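Local atomic coordinates of MUTM (fpg) protein (Thermus thermophilus, PDB entry 1EE8), a protein that belongs to the MutM (Fpg) family, joining an N-terminal beta-sandwich domain to a helix-two-turn-helix domain and a C-terminal zinc finger. Residues F130-F135 against L182-A187; S142-P145 against L151-R154; R12-V17 against L45-R50; L54-E59 against G72-E77; A167-R172 against H228-R233. One frame throughout, in Å; residues are numbered along the deposited sequence.

Overall arrangement
The five contacts fall into two groups, contacts 3 and 4 in the N-terminal domain and the others about 30 to 34 Å away, centre to centre. Contacts 3 and 4 have centres 7 Å apart and share neighbouring strands: Asp48 N of contact 3 is 2.7 Å from Leu55 O of contact 4, a probable hydrogen bond, and Val47 packs on Phe56. Contacts 1 and 2 belong to the helix-two-turn-helix domain, their centres 13 Å apart. Contact 5 runs from that domain to the loop 228-233, between helix 184-203 and strand 246-249; its centre is 19 Å from that of contact 1, and the side chain of Phe169 comes to about 5 Å from the zinc ion.

Contact 1: residues F130-F135 against L182-A187; sequences FAFPGF and LTEEEA
The ring of Phe132 meets Glu184 and Ala187 with its edge: Ala187 C and Glu184 CG both lie near the ring plane, at 3.4 Å from Phe132 CE2 and 3.6 Å from Phe132 CE1 respectively. Between them Phe132 CZ comes to 3.6 Å from Glu184 O, and Ala187 CB is 3.8 Å from Phe132 CE2. Phe135 also offers an edge, with Phe135 CE1 3.7 Å from Ala187 O in the plane of its ring. Phe136, one turn on from Phe132, sets its own ring nearly parallel to that of Phe132. Both phenylalanines that touch have CG anti to the backbone N (chi1 -177° in Phe132), which carries the rings out from helix 132-140 until their edges reach the first turn of helix 184-203. The two helices belong to the helix-two-turn-helix domain of this family. Alanine suits position 187 because its short side chain lets the rings come right up to the backbone. Glu184 serves through its CG methylene, which lies at the ring edge, while the carboxylate turns to a salt bridge with Arg188. The turn that the rings meet is held by a capping box. Glu186 N donates to Thr183 OG1 at 3.1 Å, and Thr183 N donates back to Glu186 OE2, also 3.1 Å, on the anti side of the carboxylate. The same Glu186 OE2 also forms a salt bridge with Arg177.

Contact 2: residues S142-P145 against L151-R154; sequences SARP and LDQR
Arg144 and Asp152 are joined by a salt bridge in which one guanidinium nitrogen does all the gripping. Arg144 NH2 donates to Asp152 OD2 at 3.0 Å with an N-H...O angle of 151°, and the same nitrogen lies 3.1 Å from Asp152 OD1. The bond is not a flat, two-pronged pairing. Asp152 OD2 lies close to the guanidinium plane, but NH2 approaches from above the carboxylate, 59° out of its plane. A second ionic link lies within residues 151-154, where Arg154 NE stands 3.3 Å from Asp152 OD1. The carboxylate thus serves two arginines and probably offsets part of their combined charge: the hydrogen bond of Arg144 goes to OD2 and the salt bridge of Arg154 to OD1, although Arg144 NH2 is close to both oxygens. Arginine suits position 144 because its long chain can span the 10.7 Å between the CA atoms of Arg144 and Asp152, and a bend at chi3 steers the guanidinium to the acid. The network links the loop leading into helix 146-152 of the helix-two-turn-helix domain with the residues at its C-terminal end. The side chain of Arg144 also rests on Leu149 of that helix. Among the backbone bonds, Arg144 pairs with Ala179, and Gln153 pairs with Gly122. Gln153 has left helical geometry with a positive phi, and its OE1 accepts from Gly158 N.

Contact 3: residues R12-V17 against L45-R50; sequences RLRPLV and LEVDRR
Helix 3-17 packs on the beta-sheet of the N-terminal domain, and here its last turns bring Arg14 and Val17 against Glu46 and Val47 of strand 42-50. The short segments run antiparallel, at 170°, with axes 8.4 Å apart. Val47 points at the helix, and its CG2 meets Val17 CG2 at 3.7 Å, the two branched side chains crossing at about a right angle. Val47, beta-branched, suits an extended strand, and the compact Val17 lets helix and strand come close. Arg14 slides past Val47 in the opposite direction, its CG 3.7 Å from Val47 CB, so the aliphatic part of the chain covers the valine while the charged end travels on. Leu45 and Glu46 both face Ala57 of strand 53-58, forming a classic beta bulge. Although the Glu46 CB leaves its backbone away from the helix, a bend at chi2 (-72°) returns the carboxylate toward it. There Arg14 NH1 forms a salt bridge with Glu46 OE2 at 3.0 Å and a weak hydrogen bond with Glu46 OE1 at 3.2 Å, the guanidinium and carboxylate planes being nearly coplanar. Glu46 OE1 is also held by Val47 N, which donates to its anti lone pair at 2.9 Å.

Contact 4: residues L54-E59 against G72-E77; sequences LLFALE and GGFRLE
Phe74 has the most surface buried here, and it receives Phe56 and Leu54 from across the domain. The two rings form a T-shaped (edge-to-face) pair: the edge of Phe56 points at a face of Phe74, with centroids 5.7 Å apart and planes at 78°. The nearest atoms of this pair are Phe56 CE2 and Phe74 CZ, 4.0 Å apart, and the side chains come from opposite directions, each reaching in from its own strand. In both, CG stands anti to the carbonyl carbon, near chi1 -70°, which places the rings between the strands. Leu54 supplies the tighter contact. Its CD2 methyl lies 3.5 Å from Phe74 CE2 and 3.7 Å from Phe74 CD2 as the leucine slides past the ring. Large aromatic side chains suit these places because the backbones are well separated: the nearest CA atoms, those of Leu54 and Gly73, are 10.4 Å apart, and no hydrogen bond joins the segments. Phe95 sets its ring against that of Phe74, Val47 also touches Leu54, and Leu54 reaches Val6 and Thr9 of helix 3-17. In the order of the sheet, four strands separate strand 53-58 from strand 73-75, yet their side chains meet across the interior. The sheet has therefore curled back over itself, and the contact belongs to the hydrophobic core of a beta-sandwich, as in the N-terminal domains of this family.

Contact 5: residues A167-R172 against H228-R233; sequences ALFRAR and HAVYGR
Phe169, near the end of helix 161-170 in the helix-two-turn-helix domain, packs on Ala229 and Val230 of the loop between helix 184-203 and strand 246-249. Along the helix, Ala167 and Leu168 face inward, onto Leu194 and Leu190 of helix 184-203, and Leu168 also touches Leu150 of helix 146-152. Phe169 turns to the loop instead, with CG anti to the backbone N (chi1 172°). Its ring is met obliquely along two sides. Ala229 CB is close, 3.3 Å from Phe169 CD2, while Val230 CG1 lies 3.6 Å from Phe169 CD1. The small alanine methyl allows so close an approach, and the branched valine fills the other side. Phe169 also touches Cys238, one of the four cysteines that bind the zinc ion, so the ring joins the helical domain to the metal site. Arg170 runs off to a salt bridge with Glu200, and Ala171 O accepts from Arg189. Arg172 leaves the helix with positive phi in a Schellman motif. Its guanidinium bends back over one face of the Phe169 ring, with NH1 3.6 Å above the ring plane, offset toward the rim. Phe169 O then takes two bonds, from Arg172 N and from Arg172 NH1, which reach it from opposite faces of the carbonyl plane. On the loop side, Glu166 accepts from the backbone N of Ala229, Val230 and Tyr231, and a type II turn follows, with Gly232 at its positive-phi position. Arg233 NH1, which also bonds Pro237 O, donates to Ala229 O at 2.8 Å from a position tilted 34° out of that carbonyl's plane.

Contact 1: residues F130-F135 against L182-A187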
# COMPACT_ATOMS: atom_id res chain seq x y z
N PHE A 130 21.19 22.75 15.16
CA PHE A 130 22.31 23.08 14.30
C PHE A 130 23.27 23.91 15.15
O PHE A 130 23.06 25.11 15.35
CB PHE A 130 21.83 23.91 13.10
CG PHE A 130 22.91 24.20 12.09
CD1 PHE A 130 23.06 25.48 11.57
CD2 PHE A 130 23.77 23.20 11.66
CE1 PHE A 130 24.05 25.76 10.64
CE2 PHE A 130 24.77 23.47 10.73
CZ PHE A 130 24.91 24.75 10.22
N ALA A 131 24.32 23.26 15.66
CA ALA A 131 25.30 23.90 16.53
C ALA A 131 26.69 24.06 15.92
O ALA A 131 27.13 23.22 15.13
CB ALA A 131 25.41 23.13 17.84
N PHE A 132 27.37 25.13 16.30
CA PHE A 132 28.70 25.44 15.77
C PHE A 132 29.79 24.40 16.05
O PHE A 132 30.58 24.07 15.17
CB PHE A 132 29.15 26.82 16.26
CG PHE A 132 30.48 27.24 15.72
CD1 PHE A 132 31.62 27.16 16.50
CD2 PHE A 132 30.59 27.66 14.40
CE1 PHE A 132 32.87 27.48 15.98
CE2 PHE A 132 31.83 27.98 13.86
CZ PHE A 132 32.98 27.89 14.65
N PRO A 133 29.85 23.87 17.29
CA PRO A 133 30.88 22.87 17.59
C PRO A 133 30.87 21.72 16.59
O PRO A 133 31.89 21.39 15.99
CB PRO A 133 30.51 22.42 19.01
CG PRO A 133 29.96 23.69 19.61
CD PRO A 133 29.07 24.20 18.49
N GLY A 134 29.69 21.12 16.41
CA GLY A 134 29.56 20.02 15.47
C GLY A 134 29.88 20.46 14.05
O GLY A 134 30.62 19.79 13.33
N PHE A 135 29.32 21.61 13.67
CA PHE A 135 29.55 22.16 12.34
C PHE A 135 31.04 22.36 12.10
O PHE A 135 31.59 21.90 11.10
CB PHE A 135 28.79 23.49 12.18
CG PHE A 135 29.05 24.19 10.87
CD1 PHE A 135 29.81 25.35 10.82
CD2 PHE A 135 28.55 23.66 9.68
CE1 PHE A 135 30.07 25.99 9.60
CE2 PHE A 135 28.79 24.29 8.45
CZ PHE A 135 29.56 25.46 8.42
N LEU A 182 39.83 26.21 6.93
CA LEU A 182 39.16 27.30 7.63
C LEU A 182 39.56 27.46 9.08
O LEU A 182 39.76 26.48 9.78
CB LEU A 182 37.63 27.12 7.58
CG LEU A 182 36.88 27.42 6.28
CD1 LEU A 182 35.38 27.36 6.56
CD2 LEU A 182 37.26 28.80 5.76
N THR A 183 39.68 28.71 9.52
CA THR A 183 40.01 29.00 10.91
C THR A 183 38.66 28.98 11.62
O THR A 183 37.62 28.94 10.96
CB THR A 183 40.65 30.39 11.08
OG1 THR A 183 39.68 31.40 10.75
CG2 THR A 183 41.86 30.53 10.18
N GLU A 184 38.66 29.01 12.94
CA GLU A 184 37.39 28.99 13.66
C GLU A 184 36.59 30.26 13.43
O GLU A 184 35.36 30.25 13.44
CB GLU A 184 37.62 28.79 15.17
CG GLU A 184 36.33 28.59 15.93
CD GLU A 184 36.55 28.11 17.35
OE1 GLU A 184 37.39 27.20 17.55
OE2 GLU A 184 35.88 28.63 18.27
N GLU A 185 37.29 31.37 13.21
CA GLU A 185 36.62 32.64 12.97
C GLU A 185 35.97 32.58 11.59
O GLU A 185 34.86 33.08 11.39
CB GLU A 185 37.64 33.78 13.05
CG GLU A 185 37.04 35.17 12.94
CD GLU A 185 36.67 35.53 11.53
OE1 GLU A 185 37.50 35.30 10.62
OE2 GLU A 185 35.55 36.05 11.32
N GLU A 186 36.65 31.96 10.64
CA GLU A 186 36.11 31.83 9.30
C GLU A 186 34.89 30.91 9.35
O GLU A 186 33.86 31.18 8.72
CB GLU A 186 37.19 31.28 8.35
CG GLU A 186 38.21 32.35 7.94
CD GLU A 186 39.31 31.83 7.04
OE1 GLU A 186 39.82 32.63 6.22
OE2 GLU A 186 39.68 30.64 7.15
N ALA A 187 35.00 29.83 10.12
CA ALA A 187 33.90 28.88 10.27
C ALA A 187 32.69 29.54 10.92
O ALA A 187 31.56 29.25 10.56
CB ALA A 187 34.34 27.68 11.09

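Contact 2: residues S142-P145 against L151-R154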
# COMPACT_ATOMS: atom_id res chain seq x y z
N SER A 142 37.44 17.40 6.96
CA SER A 142 37.43 17.25 5.51
C SER A 142 38.49 18.04 4.75
O SER A 142 38.76 19.20 5.04
CB SER A 142 36.06 17.64 4.95
OG SER A 142 35.02 17.03 5.70
N ALA A 143 39.08 17.39 3.75
CA ALA A 143 40.09 18.02 2.91
C ALA A 143 39.38 18.43 1.62
O ALA A 143 39.97 19.09 0.76
CB ALA A 143 41.23 17.05 2.62
N ARG A 144 38.12 18.04 1.49
CA ARG A 144 37.33 18.37 0.32
C ARG A 144 36.97 19.85 0.33
O ARG A 144 36.93 20.48 1.38
CB ARG A 144 36.04 17.55 0.29
CG ARG A 144 36.22 16.10 -0.09
CD ARG A 144 34.90 15.55 -0.59
NE ARG A 144 33.83 15.73 0.40
CZ ARG A 144 32.54 15.67 0.11
NH1 ARG A 144 32.15 15.45 -1.14
NH2 ARG A 144 31.64 15.84 1.07
N PRO A 145 36.71 20.42 -0.86
CA PRO A 145 36.36 21.85 -0.97
C PRO A 145 35.20 22.24 -0.05
O PRO A 145 34.21 21.51 0.08
CB PRO A 145 36.00 22.00 -2.44
CG PRO A 145 36.84 20.95 -3.11
CD PRO A 145 36.67 19.78 -2.18
N LEU A 151 27.19 21.03 0.68
CA LEU A 151 26.24 20.26 -0.11
C LEU A 151 26.03 18.84 0.39
O LEU A 151 25.05 18.19 0.01
CB LEU A 151 26.69 20.22 -1.57
CG LEU A 151 26.16 21.29 -2.52
CD1 LEU A 151 26.17 22.66 -1.86
CD2 LEU A 151 27.01 21.28 -3.78
N ASP A 152 26.93 18.35 1.23
CA ASP A 152 26.82 16.99 1.74
C ASP A 152 25.45 16.74 2.35
O ASP A 152 24.80 15.74 2.03
CB ASP A 152 27.91 16.71 2.78
CG ASP A 152 28.81 15.54 2.39
OD1 ASP A 152 29.59 15.07 3.24
OD2 ASP A 152 28.73 15.11 1.21
N GLN A 153 25.04 17.65 3.22
CA GLN A 153 23.75 17.58 3.90
C GLN A 153 23.77 16.73 5.16
O GLN A 153 22.75 16.57 5.84
CB GLN A 153 22.65 17.12 2.95
CG GLN A 153 22.33 18.17 1.89
CD GLN A 153 20.91 18.07 1.37
OE1 GLN A 153 19.96 17.97 2.15
NE2 GLN A 153 20.76 18.11 0.05
N ARG A 154 24.94 16.19 5.47
CA ARG A 154 25.11 15.41 6.69
C ARG A 154 25.56 16.46 7.70
O ARG A 154 25.47 16.27 8.91
CB ARG A 154 26.19 14.36 6.50
CG ARG A 154 27.39 14.86 5.72
CD ARG A 154 28.57 13.88 5.75
NE ARG A 154 28.33 12.64 5.02
CZ ARG A 154 27.55 11.65 5.45
NH1 ARG A 154 26.94 11.74 6.62
NH2 ARG A 154 27.41 10.55 4.72

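Contact 3: residues R12-V17 against L45-R50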
# COMPACT_ATOMS: atom_id res chain seq x y z
N ARG A 12 2.85 26.98 2.75
CA ARG A 12 1.72 27.33 1.90
C ARG A 12 0.65 26.25 1.86
O ARG A 12 -0.54 26.54 1.85
CB ARG A 12 2.19 27.62 0.47
CG ARG A 12 3.08 28.83 0.34
CD ARG A 12 2.35 30.10 0.77
NE ARG A 12 3.17 31.29 0.54
CZ ARG A 12 2.73 32.53 0.66
NH1 ARG A 12 1.47 32.76 1.01
NH2 ARG A 12 3.55 33.55 0.41
N LEU A 13 1.08 24.99 1.85
CA LEU A 13 0.13 23.89 1.79
C LEU A 13 -0.58 23.55 3.10
O LEU A 13 -1.75 23.18 3.07
CB LEU A 13 0.82 22.62 1.27
CG LEU A 13 1.34 22.58 -0.17
CD1 LEU A 13 1.92 21.20 -0.45
CD2 LEU A 13 0.22 22.90 -1.15
N ARG A 14 0.10 23.69 4.23
CA ARG A 14 -0.52 23.32 5.50
C ARG A 14 -1.92 23.89 5.75
O ARG A 14 -2.81 23.15 6.15
CB ARG A 14 0.40 23.64 6.68
CG ARG A 14 1.59 22.70 6.77
CD ARG A 14 2.05 22.49 8.21
NE ARG A 14 2.35 23.76 8.86
CZ ARG A 14 2.53 23.90 10.17
NH1 ARG A 14 2.46 22.85 10.99
NH2 ARG A 14 2.80 25.10 10.66
N PRO A 15 -2.12 25.20 5.52
CA PRO A 15 -3.45 25.78 5.75
C PRO A 15 -4.49 25.24 4.77
O PRO A 15 -5.69 25.39 4.97
CB PRO A 15 -3.22 27.28 5.53
CG PRO A 15 -1.74 27.46 5.70
CD PRO A 15 -1.17 26.22 5.08
N LEU A 16 -4.01 24.62 3.69
CA LEU A 16 -4.89 24.09 2.66
C LEU A 16 -5.19 22.60 2.74
O LEU A 16 -6.21 22.15 2.21
CB LEU A 16 -4.31 24.39 1.27
CG LEU A 16 -3.99 25.84 0.91
CD1 LEU A 16 -3.30 25.89 -0.46
CD2 LEU A 16 -5.28 26.65 0.90
N VAL A 17 -4.33 21.84 3.40
CA VAL A 17 -4.53 20.39 3.47
C VAL A 17 -4.71 19.80 4.85
O VAL A 17 -5.21 18.68 4.98
CB VAL A 17 -3.36 19.67 2.79
CG1 VAL A 17 -3.10 20.27 1.43
CG2 VAL A 17 -2.11 19.76 3.67
N LEU A 45 -2.57 14.69 8.64
CA LEU A 45 -2.40 15.24 9.98
C LEU A 45 -1.33 16.32 10.07
O LEU A 45 -1.37 17.17 10.96
CB LEU A 45 -2.07 14.11 10.95
CG LEU A 45 -3.10 12.97 10.92
CD1 LEU A 45 -2.73 11.93 11.98
CD2 LEU A 45 -4.49 13.52 11.17
N GLU A 46 -0.36 16.28 9.16
CA GLU A 46 0.71 17.27 9.16
C GLU A 46 1.52 17.20 7.88
O GLU A 46 1.47 16.20 7.15
CB GLU A 46 1.65 17.06 10.34
CG GLU A 46 1.41 17.97 11.52
CD GLU A 46 1.83 19.41 11.28
OE1 GLU A 46 2.15 19.77 10.12
OE2 GLU A 46 1.84 20.19 12.26
N VAL A 47 2.26 18.27 7.61
CA VAL A 47 3.14 18.35 6.46
C VAL A 47 4.47 18.79 7.03
O VAL A 47 4.65 19.96 7.39
CB VAL A 47 2.65 19.39 5.42
CG1 VAL A 47 3.58 19.39 4.20
CG2 VAL A 47 1.23 19.07 4.98
N ASP A 48 5.40 17.85 7.17
CA ASP A 48 6.71 18.16 7.73
C ASP A 48 7.76 18.29 6.63
O ASP A 48 7.51 17.95 5.47
CB ASP A 48 7.15 17.07 8.71
CG ASP A 48 6.19 16.89 9.87
OD1 ASP A 48 5.73 17.91 10.43
OD2 ASP A 48 5.91 15.73 10.22
N ARG A 49 8.92 18.80 7.01
CA ARG A 49 10.03 18.95 6.09
C ARG A 49 11.29 18.53 6.80
O ARG A 49 11.55 18.93 7.94
CB ARG A 49 10.20 20.40 5.64
CG ARG A 49 11.42 20.60 4.73
CD ARG A 49 11.76 22.08 4.51
NE ARG A 49 12.12 22.74 5.77
CZ ARG A 49 13.22 22.47 6.46
NH1 ARG A 49 13.47 23.12 7.59
NH2 ARG A 49 14.09 21.57 6.02
N ARG A 50 12.07 17.69 6.14
CA ARG A 50 13.34 17.24 6.67
C ARG A 50 14.25 17.47 5.48
O ARG A 50 14.06 16.87 4.42
CB ARG A 50 13.28 15.75 7.02
CG ARG A 50 14.51 15.26 7.76
CD ARG A 50 14.53 15.73 9.20
NE ARG A 50 15.72 15.27 9.92
CZ ARG A 50 16.91 15.87 9.87
NH1 ARG A 50 17.08 16.96 9.14
NH2 ARG A 50 17.93 15.36 10.55

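Contact 4: residues L54-E59 against G72-E77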
# COMPACT_ATOMS: atom_id res chain seq x y z
N LEU A 54 9.63 16.65 1.66
CA LEU A 54 8.34 17.09 2.15
C LEU A 54 7.68 15.79 2.62
O LEU A 54 7.69 14.79 1.90
CB LEU A 54 7.56 17.71 1.00
CG LEU A 54 6.47 18.74 1.30
CD1 LEU A 54 7.03 19.87 2.15
CD2 LEU A 54 5.92 19.27 -0.02
N LEU A 55 7.14 15.79 3.83
CA LEU A 55 6.50 14.58 4.35
C LEU A 55 5.07 14.85 4.80
O LEU A 55 4.83 15.69 5.67
CB LEU A 55 7.28 14.00 5.52
CG LEU A 55 8.72 13.51 5.34
CD1 LEU A 55 9.69 14.69 5.29
CD2 LEU A 55 9.09 12.59 6.51
N PHE A 56 4.11 14.15 4.20
CA PHE A 56 2.72 14.27 4.58
C PHE A 56 2.46 13.18 5.61
O PHE A 56 2.59 11.99 5.31
CB PHE A 56 1.81 14.06 3.36
CG PHE A 56 1.88 15.16 2.35
CD1 PHE A 56 0.98 16.23 2.39
CD2 PHE A 56 2.85 15.15 1.35
CE1 PHE A 56 1.06 17.26 1.46
CE2 PHE A 56 2.93 16.18 0.42
CZ PHE A 56 2.03 17.24 0.48
N ALA A 57 2.14 13.58 6.84
CA ALA A 57 1.84 12.61 7.89
C ALA A 57 0.37 12.25 7.76
O ALA A 57 -0.51 13.12 7.82
CB ALA A 57 2.12 13.22 9.27
N LEU A 58 0.10 10.97 7.58
CA LEU A 58 -1.26 10.49 7.39
C LEU A 58 -1.76 9.62 8.53
O LEU A 58 -1.02 8.79 9.07
CB LEU A 58 -1.34 9.72 6.07
CG LEU A 58 -0.75 10.52 4.91
CD1 LEU A 58 -0.59 9.64 3.69
CD2 LEU A 58 -1.66 11.72 4.61
N GLU A 59 -3.02 9.80 8.89
CA GLU A 59 -3.63 9.05 9.97
C GLU A 59 -3.45 7.55 9.73
O GLU A 59 -3.66 7.05 8.63
CB GLU A 59 -5.11 9.40 10.03
CG GLU A 59 -5.84 8.88 11.25
CD GLU A 59 -7.22 9.50 11.37
OE1 GLU A 59 -8.01 9.37 10.41
OE2 GLU A 59 -7.51 10.11 12.42
N GLY A 72 10.66 19.75 -9.64
CA GLY A 72 9.42 19.30 -9.02
C GLY A 72 8.77 20.33 -8.11
O GLY A 72 9.44 21.14 -7.47
N GLY A 73 7.44 20.29 -8.07
CA GLY A 73 6.71 21.21 -7.22
C GLY A 73 5.24 20.88 -7.19
O GLY A 73 4.72 20.24 -8.10
N PHE A 74 4.57 21.29 -6.11
CA PHE A 74 3.13 21.07 -5.97
C PHE A 74 2.46 22.36 -6.42
O PHE A 74 2.90 23.44 -6.03
CB PHE A 74 2.78 20.77 -4.51
CG PHE A 74 3.17 19.38 -4.08
CD1 PHE A 74 2.41 18.29 -4.49
CD2 PHE A 74 4.32 19.17 -3.33
CE1 PHE A 74 2.80 16.99 -4.16
CE2 PHE A 74 4.71 17.87 -3.00
CZ PHE A 74 3.96 16.78 -3.41
N ARG A 75 1.42 22.25 -7.24
CA ARG A 75 0.69 23.41 -7.74
C ARG A 75 -0.81 23.26 -7.42
O ARG A 75 -1.30 22.15 -7.23
CB ARG A 75 0.86 23.54 -9.26
CG ARG A 75 2.29 23.75 -9.74
CD ARG A 75 2.87 25.03 -9.18
NE ARG A 75 4.27 25.23 -9.55
CZ ARG A 75 4.68 25.60 -10.75
NH1 ARG A 75 5.98 25.75 -10.99
NH2 ARG A 75 3.80 25.84 -11.71
N LEU A 76 -1.52 24.38 -7.35
CA LEU A 76 -2.95 24.36 -7.06
C LEU A 76 -3.79 24.19 -8.34
O LEU A 76 -5.00 23.93 -8.27
CB LEU A 76 -3.35 25.62 -6.30
CG LEU A 76 -2.59 25.75 -4.97
CD1 LEU A 76 -3.12 26.94 -4.18
CD2 LEU A 76 -2.76 24.47 -4.16
N GLU A 77 -3.14 24.33 -9.49
CA GLU A 77 -3.79 24.15 -10.79
C GLU A 77 -2.92 23.20 -11.62
O GLU A 77 -1.70 23.24 -11.52
CB GLU A 77 -3.91 25.48 -11.54
CG GLU A 77 -5.34 25.96 -11.67
CD GLU A 77 -5.65 27.08 -10.72
OE1 GLU A 77 -5.30 26.96 -9.52
OE2 GLU A 77 -6.26 28.09 -11.17

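Contact 5: residues A167-R172 against H228-R233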
# COMPACT_ATOMS: atom_id res chain seq x y z
N ALA A 167 25.65 31.78 0.76
CA ALA A 167 26.17 31.81 2.12
C ALA A 167 27.67 32.09 2.08
O ALA A 167 28.20 32.88 2.88
CB ALA A 167 25.89 30.48 2.83
N LEU A 168 28.36 31.43 1.16
CA LEU A 168 29.79 31.59 1.01
C LEU A 168 30.17 33.02 0.65
O LEU A 168 31.18 33.55 1.12
CB LEU A 168 30.31 30.61 -0.05
CG LEU A 168 30.30 29.15 0.42
CD1 LEU A 168 30.50 28.20 -0.75
CD2 LEU A 168 31.42 28.97 1.47
N PHE A 169 29.35 33.66 -0.18
CA PHE A 169 29.62 35.04 -0.54
C PHE A 169 29.38 35.94 0.65
O PHE A 169 30.17 36.84 0.95
CB PHE A 169 28.72 35.54 -1.66
CG PHE A 169 28.86 37.01 -1.92
CD1 PHE A 169 29.95 37.49 -2.64
CD2 PHE A 169 27.96 37.92 -1.38
CE1 PHE A 169 30.14 38.86 -2.81
CE2 PHE A 169 28.14 39.29 -1.54
CZ PHE A 169 29.24 39.76 -2.26
N ARG A 170 28.27 35.71 1.34
CA ARG A 170 27.97 36.55 2.48
C ARG A 170 29.09 36.47 3.51
O ARG A 170 29.45 37.47 4.12
CB ARG A 170 26.63 36.16 3.09
CG ARG A 170 26.19 37.16 4.14
CD ARG A 170 24.74 37.02 4.53
NE ARG A 170 23.84 37.28 3.42
CZ ARG A 170 22.52 37.43 3.56
NH1 ARG A 170 21.75 37.66 2.51
NH2 ARG A 170 21.99 37.35 4.78
N ALA A 171 29.66 35.28 3.67
CA ALA A 171 30.74 35.05 4.63
C ALA A 171 32.11 35.38 4.05
O ALA A 171 33.13 35.27 4.73
CB ALA A 171 30.72 33.59 5.10
N ARG A 172 32.14 35.78 2.78
CA ARG A 172 33.37 36.13 2.09
C ARG A 172 34.42 35.02 2.17
O ARG A 172 35.58 35.26 2.53
CB ARG A 172 33.94 37.43 2.67
CG ARG A 172 32.99 38.63 2.55
CD ARG A 172 32.73 39.00 1.10
NE ARG A 172 32.11 40.32 0.98
CZ ARG A 172 30.83 40.59 1.19
NH1 ARG A 172 29.98 39.63 1.53
NH2 ARG A 172 30.40 41.85 1.07
N HIS A 228 19.95 37.89 -4.28
CA HIS A 228 21.09 37.12 -4.76
C HIS A 228 22.28 38.02 -5.09
O HIS A 228 22.15 39.00 -5.81
CB HIS A 228 20.73 36.31 -6.01
CG HIS A 228 19.82 35.16 -5.73
ND1 HIS A 228 19.44 34.26 -6.70
CD2 HIS A 228 19.19 34.77 -4.59
CE1 HIS A 228 18.62 33.37 -6.17
NE2 HIS A 228 18.45 33.66 -4.90
N ALA A 229 23.44 37.65 -4.55
CA ALA A 229 24.66 38.41 -4.77
C ALA A 229 25.50 37.82 -5.89
O ALA A 229 26.07 38.55 -6.70
CB ALA A 229 25.48 38.46 -3.48
N VAL A 230 25.56 36.49 -5.94
CA VAL A 230 26.37 35.83 -6.96
C VAL A 230 25.68 34.72 -7.74
O VAL A 230 26.01 34.49 -8.91
CB VAL A 230 27.67 35.26 -6.33
CG1 VAL A 230 28.48 36.39 -5.69
CG2 VAL A 230 27.32 34.20 -5.29
N TYR A 231 24.75 34.01 -7.12
CA TYR A 231 24.08 32.93 -7.83
C TYR A 231 23.32 33.43 -9.06
O TYR A 231 22.54 34.38 -8.99
CB TYR A 231 23.10 32.16 -6.95
CG TYR A 231 22.60 30.94 -7.68
CD1 TYR A 231 23.36 29.76 -7.70
CD2 TYR A 231 21.45 31.00 -8.48
CE1 TYR A 231 22.98 28.68 -8.50
CE2 TYR A 231 21.08 29.93 -9.28
CZ TYR A 231 21.85 28.78 -9.29
OH TYR A 231 21.48 27.73 -10.11
N GLY A 232 23.53 32.75 -10.18
CA GLY A 232 22.86 33.13 -11.41
C GLY A 232 23.25 34.50 -11.95
O GLY A 232 22.60 35.02 -12.86
N ARG A 233 24.32 35.09 -11.40
CA ARG A 233 24.75 36.41 -11.86
C ARG A 233 26.13 36.41 -12.51
O ARG A 233 26.83 37.42 -12.47
CB ARG A 233 24.74 37.40 -10.69
CG ARG A 233 23.38 37.52 -10.02
CD ARG A 233 23.34 38.66 -9.02
NE ARG A 233 23.54 39.96 -9.66
CZ ARG A 233 24.67 40.66 -9.60
NH1 ARG A 233 25.72 40.20 -8.92
NH2 ARG A 233 24.76 41.83 -10.23